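Local coordinates for phosphoglycerate dehydrogenase (Lactobacillus plantarum, PDB 3EVT), which probably catalyses the NAD-dependent oxidation of 3-phosphoglycerate to 3-phosphohydroxypyruvate, the first step of the phosphorylated route to serine, at residues A[92-106]-A[147-161]. Numbering follows the deposited sequence.
Sequences GIHADAISESVLAAM and QIGQSLAAKASALGM
Ser99 presses its small side chain into helix 147-158 as a knob in the hole formed by Ile148, Ser151, Leu152 and Lys155, where the two backbones come within 4.7 Å from Ser99 CA to Leu152 CA. The hydroxyls pair here, Ser99 OG lying 2.9 Å from Ser151 OG in a hydrogen bond that either could donate. Short side chains at Ala95, Ser99 and Ser151 let the helices, crossing at -55°, approach so closely. Toward the C-terminal ends larger apolar groups fill the widening gap. Leu152, its CG anti to the backbone N (chi1 176°), sends CD2 across Val102 to 3.7 Å from CG1, while Leu103 and Leu159 meet tip to tip. Beyond them, Met106 CE meets Met161 SD at 3.8 Å.

The other flank is polar and more open. Lys155 runs its aliphatic chain over Ser99 CB and Leu103 CD1, then bends at its end (chi4 -67°) to bring NZ 3.1 Å from Asp96 OD2, a salt bridge whose hydrogen bond is weak. A water accepts from the same ammonium and donates to Glu100 OE2. Replacing Asp96 with an alanine would probably leave Lys155 without its direct carboxylate mate and its ammonium freer to swing away. At the N-terminal end, a second water joins Ala95 N to the exposed Gln147 through NE2.

Helix 147-158 follows strand 139-143 in the Rossmann-type NAD-binding domain, and Gly149 fits the last glycine of a GxGxxG pattern. Leu152 also packs on Leu140 and Ile142 of that strand and on Val196 of strand 194-197, which Val102 touches too. Helix 93-110 is thus laid between this sheet and the second subunit, whose Leu135 and Thr136 backbone amides bind the Glu100 carboxylate.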
loop_
_atom_site.group_PDB
_atom_site.type_symbol
_atom_site.label_atom_id
_atom_site.label_comp_id
_atom_site.label_asym_id
_atom_site.label_seq_id
_atom_site.Cartn_x
_atom_site.Cartn_y
_atom_site.Cartn_z
ATOM N N GLY A 92 8.534 -3.109 -14.480
ATOM C CA GLY A 92 8.299 -2.841 -13.061
ATOM C C GLY A 92 8.123 -4.028 -12.132
ATOM O O GLY A 92 7.891 -3.850 -10.916
ATOM N N ILE A 93 8.234 -5.245 -12.676
ATOM C CA ILE A 93 7.902 -6.437 -11.879
ATOM C C ILE A 93 8.812 -6.646 -10.675
ATOM O O ILE A 93 8.332 -6.778 -9.527
ATOM C CB ILE A 93 7.875 -7.723 -12.704
ATOM C CG1 ILE A 93 6.832 -7.603 -13.838
ATOM C CG2 ILE A 93 7.555 -8.899 -11.728
ATOM C CD1 ILE A 93 6.810 -8.807 -14.805
ATOM N N HIS A 94 10.116 -6.669 -10.924
ATOM C CA HIS A 94 11.105 -6.812 -9.850
ATOM C C HIS A 94 10.999 -5.632 -8.911
ATOM O O HIS A 94 10.908 -5.810 -7.732
ATOM C CB HIS A 94 12.559 -6.847 -10.379
ATOM C CG HIS A 94 13.035 -8.204 -10.793
ATOM N ND1 HIS A 94 13.280 -8.549 -12.121
ATOM C CD2 HIS A 94 13.330 -9.307 -10.058
ATOM C CE1 HIS A 94 13.691 -9.807 -12.182
ATOM N NE2 HIS A 94 13.717 -10.294 -10.947
ATOM N N ALA A 95 11.036 -4.426 -9.450
ATOM C CA ALA A 95 10.906 -3.216 -8.616
ATOM C C ALA A 95 9.627 -3.189 -7.763
ATOM O O ALA A 95 9.687 -2.794 -6.636
ATOM C CB ALA A 95 11.008 -1.962 -9.459
ATOM N N ASP A 96 8.477 -3.600 -8.305
ATOM C CA ASP A 96 7.246 -3.811 -7.508
ATOM C C ASP A 96 7.398 -4.761 -6.321
ATOM O O ASP A 96 6.927 -4.432 -5.226
ATOM C CB ASP A 96 6.090 -4.337 -8.383
ATOM C CG ASP A 96 5.051 -3.233 -8.747
ATOM O OD1 ASP A 96 5.469 -2.139 -9.260
ATOM O OD2 ASP A 96 3.807 -3.469 -8.541
ATOM N N ALA A 97 8.015 -5.929 -6.513
ATOM C CA ALA A 97 8.202 -6.855 -5.390
ATOM C C ALA A 97 9.065 -6.277 -4.279
ATOM O O ALA A 97 8.738 -6.409 -3.126
ATOM C CB ALA A 97 8.777 -8.229 -5.845
ATOM N N ILE A 98 10.191 -5.676 -4.638
ATOM C CA ILE A 98 11.082 -5.084 -3.666
ATOM C C ILE A 98 10.385 -3.940 -2.919
ATOM O O ILE A 98 10.544 -3.762 -1.721
ATOM C CB ILE A 98 12.310 -4.512 -4.368
ATOM C CG1 ILE A 98 13.136 -5.621 -5.009
ATOM C CG2 ILE A 98 13.087 -3.622 -3.421
ATOM C CD1 ILE A 98 14.208 -5.055 -6.112
ATOM N N SER A 99 9.578 -3.170 -3.615
ATOM C CA SER A 99 8.833 -2.148 -2.917
ATOM C C SER A 99 7.863 -2.721 -1.892
ATOM O O SER A 99 7.735 -2.182 -0.764
ATOM C CB SER A 99 8.057 -1.315 -3.916
ATOM O OG SER A 99 8.977 -0.523 -4.624
ATOM N N GLU A 100 7.143 -3.774 -2.284
ATOM C CA GLU A 100 6.267 -4.496 -1.337
ATOM C C GLU A 100 7.006 -5.003 -0.081
ATOM O O GLU A 100 6.496 -4.903 1.032
ATOM C CB GLU A 100 5.559 -5.669 -2.039
ATOM C CG GLU A 100 4.452 -5.200 -3.032
ATOM C CD GLU A 100 3.507 -6.336 -3.375
ATOM O OE1 GLU A 100 3.507 -7.341 -2.591
ATOM O OE2 GLU A 100 2.757 -6.209 -4.390
ATOM N N SER A 101 8.216 -5.545 -0.244
ATOM C CA SER A 101 9.077 -5.877 0.917
ATOM C C SER A 101 9.373 -4.716 1.826
ATOM O O SER A 101 9.373 -4.870 3.047
ATOM C CB SER A 101 10.406 -6.449 0.460
ATOM O OG SER A 101 10.163 -7.702 -0.180
ATOM N N VAL A 102 9.646 -3.544 1.261
ATOM C CA VAL A 102 9.869 -2.375 2.139
ATOM C C VAL A 102 8.569 -2.005 2.881
ATOM O O VAL A 102 8.568 -1.749 4.094
ATOM C CB VAL A 102 10.423 -1.184 1.368
ATOM C CG1 VAL A 102 10.588 0.043 2.318
ATOM C CG2 VAL A 102 11.773 -1.576 0.738
ATOM N N LEU A 103 7.452 -1.978 2.171
ATOM C CA LEU A 103 6.179 -1.626 2.822
ATOM C C LEU A 103 5.914 -2.621 3.960
ATOM O O LEU A 103 5.413 -2.245 5.027
ATOM C CB LEU A 103 5.020 -1.627 1.807
ATOM C CG LEU A 103 5.033 -0.639 0.616
ATOM C CD1 LEU A 103 3.867 -0.985 -0.315
ATOM C CD2 LEU A 103 4.922 0.824 1.079
ATOM N N ALA A 104 6.267 -3.891 3.719
ATOM C CA ALA A 104 6.031 -4.978 4.646
ATOM C C ALA A 104 6.833 -4.772 5.907
ATOM O O ALA A 104 6.335 -4.991 7.028
ATOM C CB ALA A 104 6.407 -6.331 3.978
ATOM N N ALA A 105 8.085 -4.352 5.742
ATOM C CA ALA A 105 8.923 -4.117 6.883
ATOM C C ALA A 105 8.324 -2.983 7.731
ATOM O O ALA A 105 8.273 -3.076 8.957
ATOM C CB ALA A 105 10.351 -3.778 6.411
ATOM N N MET A 106 7.890 -1.915 7.067
ATOM C CA MET A 106 7.435 -0.704 7.726
ATOM C C MET A 106 6.098 -0.963 8.393
ATOM O O MET A 106 5.900 -0.596 9.550
ATOM C CB MET A 106 7.308 0.492 6.722
ATOM C CG MET A 106 8.625 1.056 6.106
ATOM S SD MET A 106 8.433 2.616 5.150
ATOM C CE MET A 106 7.393 2.118 3.817
ATOM N N GLN A 147 14.744 3.132 -10.792
ATOM C CA GLN A 147 13.443 2.502 -11.003
ATOM C C GLN A 147 12.855 1.984 -9.686
ATOM O O GLN A 147 11.669 2.173 -9.408
ATOM C CB GLN A 147 13.613 1.321 -11.959
ATOM C CG GLN A 147 12.317 0.737 -12.541
ATOM C CD GLN A 147 12.462 -0.762 -12.880
ATOM O OE1 GLN A 147 13.583 -1.289 -12.961
ATOM N NE2 GLN A 147 11.338 -1.453 -13.042
ATOM N N ILE A 148 13.675 1.314 -8.887
ATOM C CA ILE A 148 13.235 0.815 -7.569
ATOM C C ILE A 148 12.755 1.932 -6.625
ATOM O O ILE A 148 11.628 1.872 -6.107
ATOM C CB ILE A 148 14.330 -0.046 -6.899
ATOM C CG1 ILE A 148 14.447 -1.404 -7.621
ATOM C CG2 ILE A 148 14.048 -0.252 -5.400
ATOM C CD1 ILE A 148 15.792 -2.044 -7.395
ATOM N N GLY A 149 13.582 2.963 -6.439
ATOM C CA GLY A 149 13.255 4.096 -5.586
ATOM C C GLY A 149 11.911 4.688 -6.003
ATOM O O GLY A 149 11.082 5.080 -5.155
ATOM N N GLN A 150 11.679 4.735 -7.313
ATOM C CA GLN A 150 10.502 5.394 -7.859
ATOM C C GLN A 150 9.240 4.563 -7.675
ATOM O O GLN A 150 8.142 5.104 -7.455
ATOM C CB GLN A 150 10.717 5.635 -9.356
ATOM C CG GLN A 150 11.722 6.764 -9.682
ATOM C CD GLN A 150 11.989 6.860 -11.170
ATOM O OE1 GLN A 150 11.080 6.705 -11.978
ATOM N NE2 GLN A 150 13.247 7.080 -11.536
ATOM N N SER A 151 9.384 3.238 -7.781
ATOM C CA SER A 151 8.222 2.377 -7.565
ATOM C C SER A 151 7.883 2.302 -6.074
ATOM O O SER A 151 6.724 2.305 -5.716
ATOM C CB SER A 151 8.369 1.015 -8.248
ATOM O OG SER A 151 9.061 0.096 -7.424
ATOM N N LEU A 152 8.894 2.307 -5.206
ATOM C CA LEU A 152 8.636 2.439 -3.764
ATOM C C LEU A 152 7.933 3.767 -3.441
ATOM O O LEU A 152 6.912 3.777 -2.736
ATOM C CB LEU A 152 9.912 2.285 -2.934
ATOM C CG LEU A 152 9.708 2.501 -1.414
ATOM C CD1 LEU A 152 8.584 1.611 -0.819
ATOM C CD2 LEU A 152 11.038 2.323 -0.619
ATOM N N ALA A 153 8.497 4.879 -3.941
ATOM C CA ALA A 153 7.855 6.207 -3.875
ATOM C C ALA A 153 6.378 6.246 -4.304
ATOM O O ALA A 153 5.530 6.884 -3.638
ATOM C CB ALA A 153 8.642 7.222 -4.695
ATOM N N ALA A 154 6.072 5.625 -5.441
ATOM C CA ALA A 154 4.692 5.612 -5.936
ATOM C C ALA A 154 3.786 4.931 -4.909
ATOM O O ALA A 154 2.703 5.429 -4.608
ATOM C CB ALA A 154 4.587 4.885 -7.310
ATOM N N LYS A 155 4.213 3.778 -4.378
ATOM C CA LYS A 155 3.301 3.063 -3.455
ATOM C C LYS A 155 3.132 3.785 -2.120
ATOM O O LYS A 155 2.027 3.899 -1.605
ATOM C CB LYS A 155 3.766 1.641 -3.214
ATOM C CG LYS A 155 3.727 0.745 -4.413
ATOM C CD LYS A 155 4.369 -0.606 -4.068
ATOM C CE LYS A 155 4.721 -1.312 -5.351
ATOM N NZ LYS A 155 3.465 -1.657 -6.025
ATOM N N ALA A 156 4.236 4.294 -1.581
ATOM C CA ALA A 156 4.260 4.963 -0.308
ATOM C C ALA A 156 3.380 6.207 -0.418
ATOM O O ALA A 156 2.557 6.504 0.452
ATOM C CB ALA A 156 5.714 5.351 0.027
ATOM N N SER A 157 3.596 6.943 -1.497
ATOM C CA SER A 157 2.858 8.136 -1.751
ATOM C C SER A 157 1.322 7.854 -1.826
ATOM O O SER A 157 0.526 8.536 -1.187
ATOM C CB SER A 157 3.393 8.733 -3.054
ATOM O OG SER A 157 2.534 9.777 -3.457
ATOM N N ALA A 158 0.922 6.848 -2.602
ATOM C CA ALA A 158 -0.483 6.411 -2.629
ATOM C C ALA A 158 -1.015 5.994 -1.240
ATOM O O ALA A 158 -2.200 6.154 -0.983
ATOM C CB ALA A 158 -0.682 5.283 -3.640
ATOM N N LEU A 159 -0.132 5.533 -0.334
ATOM C CA LEU A 159 -0.503 5.235 1.057
ATOM C C LEU A 159 -0.479 6.489 1.994
ATOM O O LEU A 159 -0.629 6.398 3.210
ATOM C CB LEU A 159 0.378 4.100 1.578
ATOM C CG LEU A 159 -0.016 2.797 0.893
ATOM C CD1 LEU A 159 1.087 1.766 1.053
ATOM C CD2 LEU A 159 -1.382 2.300 1.483
ATOM N N GLY A 160 -0.277 7.664 1.410
ATOM C CA GLY A 160 -0.289 8.897 2.170
ATOM C C GLY A 160 1.035 9.291 2.762
ATOM O O GLY A 160 1.095 10.224 3.547
ATOM N N MET A 161 2.123 8.586 2.402
ATOM C CA MET A 161 3.454 8.996 2.921
ATOM C C MET A 161 4.000 10.236 2.177
ATOM O O MET A 161 3.686 10.473 1.016
ATOM C CB MET A 161 4.467 7.854 2.880
ATOM C CG MET A 161 4.069 6.517 3.627
ATOM S SD MET A 161 5.517 5.413 3.797
ATOM C CE MET A 161 6.091 6.032 5.360
HETATM O O HOH W 1 11.312 -3.987 -12.346
HETATM O O HOH W 2 1.889 -3.873 -4.940
#